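Local coordinates for flower-specific gamma-thionin-like protein/acidic protein (Solanum lycopersicum, PDB 4UJ0) that acts as a secreted plant defensin that binds phosphatidylinositol 4,5-bisphosphate as a dimer, through a cationic grip, to mediate cell lysis, at residues K24-E29 against R41-T46. Sequence-based numbering, arbitrary orientation.
Sequences KYCIKE and RKCLCT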
loop_
_atom_site.group_PDB
_atom_site.type_symbol
_atom_site.label_atom_id
_atom_site.label_comp_id
_atom_site.label_asym_id
_atom_site.label_seq_id
_atom_site.Cartn_x
_atom_site.Cartn_y
_atom_site.Cartn_z
ATOM N N LYS A 24 -2.150 1.800 -6.597
ATOM C CA LYS A 24 -2.782 2.978 -7.171
ATOM C C LYS A 24 -3.268 3.915 -6.073
ATOM O O LYS A 24 -3.015 5.116 -6.118
ATOM C CB LYS A 24 -3.967 2.584 -8.059
ATOM C CG LYS A 24 -4.551 3.761 -8.831
ATOM C CD LYS A 24 -5.807 3.383 -9.619
ATOM C CE LYS A 24 -6.919 2.909 -8.697
ATOM N NZ LYS A 24 -7.236 3.888 -7.608
ATOM N N TYR A 25 -3.966 3.359 -5.090
ATOM C CA TYR A 25 -4.416 4.146 -3.941
ATOM C C TYR A 25 -3.221 4.768 -3.212
ATOM O O TYR A 25 -3.242 5.948 -2.847
ATOM C CB TYR A 25 -5.237 3.285 -2.965
ATOM C CG TYR A 25 -6.669 3.024 -3.396
ATOM C CD1 TYR A 25 -6.989 1.920 -4.183
ATOM C CD2 TYR A 25 -7.689 3.872 -3.021
ATOM C CE1 TYR A 25 -8.271 1.685 -4.580
ATOM C CE2 TYR A 25 -8.989 3.634 -3.395
ATOM C CZ TYR A 25 -9.277 2.536 -4.182
ATOM O OH TYR A 25 -10.554 2.291 -4.588
ATOM N N CYS A 26 -2.170 3.985 -3.009
ATOM C CA CYS A 26 -1.026 4.473 -2.247
ATOM C C CYS A 26 -0.310 5.627 -2.925
ATOM O O CYS A 26 0.099 6.601 -2.275
ATOM C CB CYS A 26 -0.062 3.330 -1.950
ATOM S SG CYS A 26 -0.734 2.189 -0.790
ATOM N N ILE A 27 -0.194 5.570 -4.248
ATOM C CA ILE A 27 0.455 6.658 -4.960
ATOM C C ILE A 27 -0.353 7.944 -4.832
ATOM O O ILE A 27 0.228 9.044 -4.723
ATOM C CB ILE A 27 0.706 6.266 -6.423
ATOM C CG1 ILE A 27 1.818 5.218 -6.441
ATOM C CG2 ILE A 27 1.096 7.487 -7.282
ATOM C CD1 ILE A 27 1.958 4.478 -7.767
ATOM N N LYS A 28 -1.681 7.816 -4.794
ATOM C CA LYS A 28 -2.540 8.981 -4.631
ATOM C C LYS A 28 -2.371 9.559 -3.222
ATOM O O LYS A 28 -2.590 10.751 -3.002
ATOM C CB LYS A 28 -4.008 8.634 -4.903
ATOM C CG LYS A 28 -4.296 8.266 -6.345
ATOM C CD LYS A 28 -5.801 8.123 -6.598
ATOM C CE LYS A 28 -6.092 7.917 -8.080
ATOM N NZ LYS A 28 -7.560 7.781 -8.341
ATOM N N GLU A 29 -1.989 8.703 -2.284
ATOM C CA GLU A 29 -1.668 9.098 -0.906
ATOM C C GLU A 29 -0.233 9.640 -0.760
ATOM O O GLU A 29 0.239 9.853 0.353
ATOM C CB GLU A 29 -1.873 7.912 0.049
ATOM C CG GLU A 29 -3.342 7.549 0.290
ATOM C CD GLU A 29 -3.535 6.348 1.212
ATOM O OE1 GLU A 29 -3.039 6.355 2.372
ATOM O OE2 GLU A 29 -4.202 5.386 0.773
ATOM N N ARG A 41 -4.354 -9.123 4.628
ATOM C CA ARG A 41 -5.087 -8.562 3.501
ATOM C C ARG A 41 -5.323 -7.057 3.659
ATOM O O ARG A 41 -6.410 -6.560 3.353
ATOM C CB ARG A 41 -6.429 -9.272 3.333
ATOM C CG ARG A 41 -6.352 -10.770 3.031
ATOM C CD ARG A 41 -5.718 -11.016 1.686
ATOM N NE ARG A 41 -5.594 -12.431 1.361
ATOM C CZ ARG A 41 -4.724 -12.913 0.478
ATOM N NH1 ARG A 41 -3.900 -12.100 -0.172
ATOM N NH2 ARG A 41 -4.675 -14.211 0.246
ATOM N N LYS A 42 -4.309 -6.349 4.148
ATOM C CA LYS A 42 -4.336 -4.888 4.209
ATOM C C LYS A 42 -3.506 -4.344 3.068
ATOM O O LYS A 42 -2.530 -4.964 2.648
ATOM C CB LYS A 42 -3.778 -4.382 5.548
ATOM C CG LYS A 42 -4.756 -4.512 6.718
ATOM C CD LYS A 42 -6.059 -3.809 6.391
ATOM C CE LYS A 42 -6.888 -3.497 7.618
ATOM N NZ LYS A 42 -8.047 -2.619 7.261
ATOM N N CYS A 43 -3.887 -3.172 2.565
ATOM C CA CYS A 43 -3.048 -2.435 1.623
ATOM C C CYS A 43 -1.987 -1.649 2.399
ATOM O O CYS A 43 -2.318 -0.820 3.257
ATOM C CB CYS A 43 -3.904 -1.497 0.782
ATOM S SG CYS A 43 -3.022 -0.355 -0.262
ATOM N N LEU A 44 -0.720 -1.944 2.108
ATOM C CA LEU A 44 0.423 -1.315 2.782
ATOM C C LEU A 44 1.135 -0.411 1.798
ATOM O O LEU A 44 1.627 -0.871 0.774
ATOM C CB LEU A 44 1.404 -2.376 3.295
ATOM C CG LEU A 44 0.787 -3.362 4.288
ATOM C CD1 LEU A 44 1.831 -4.364 4.800
ATOM C CD2 LEU A 44 0.156 -2.598 5.440
ATOM N N CYS A 45 1.167 0.877 2.106
ATOM C CA CYS A 45 1.817 1.843 1.233
ATOM C C CYS A 45 3.286 1.944 1.585
ATOM O O CYS A 45 3.642 1.861 2.754
ATOM C CB CYS A 45 1.161 3.209 1.381
ATOM S SG CYS A 45 -0.602 3.255 0.954
ATOM N N THR A 46 4.113 2.163 0.563
ATOM C CA THR A 46 5.552 2.208 0.727
ATOM C C THR A 46 6.177 3.443 0.072
ATOM O O THR A 46 5.737 3.911 -0.988
ATOM C CB THR A 46 6.193 0.926 0.138
ATOM O OG1 THR A 46 5.758 0.744 -1.225
ATOM C CG2 THR A 46 5.785 -0.291 0.973
#
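One of the two disulfides of the cysteine-stabilised alpha-beta motif ties Cys26, on helix 19-28, to Cys45, on strand 43-48. Their SG atoms are joined at 2.0 Å, with the bridge twisted to a chi3 of -75°, near the quarter turn at which the sulfur lone pairs interfere least. On both cysteines SG lies anti to the carbonyl carbon, and both CB atoms are directed at the opposite segment. The short link thus spans backbones whose CA atoms, at Cys26 and Cys45, are 5.2 Å apart. Cysteine suits these buried places because its bond pins the helix to the sheet where a chain of 49 residues can assemble little hydrophobic core.

Two residues back along the same strand, Cys43 faces the helix as well and bonds to Cys22, one helical turn before Cys26. This pairing of i, i+4 cysteines on a helix with i, i+2 cysteines on a strand is the signature of the fold, shared by plant defensins and scorpion toxins, and it brings the SG atoms of Cys26 and Cys43 within 3.5 Å. Leu44, between Cys43 and Cys45 in sequence, points to the other side of the sheet, touching Lys6 and His35. Just past the helix, Glu29 extends beside the bridge, OE2 being 4.2 Å from Cys45 SG; a carboxylate suits this place because its two oxygens can take Gln10 N at OE1 and the Ser9 and Thr11 hydroxyls at OE2, holding that loop against the helix end.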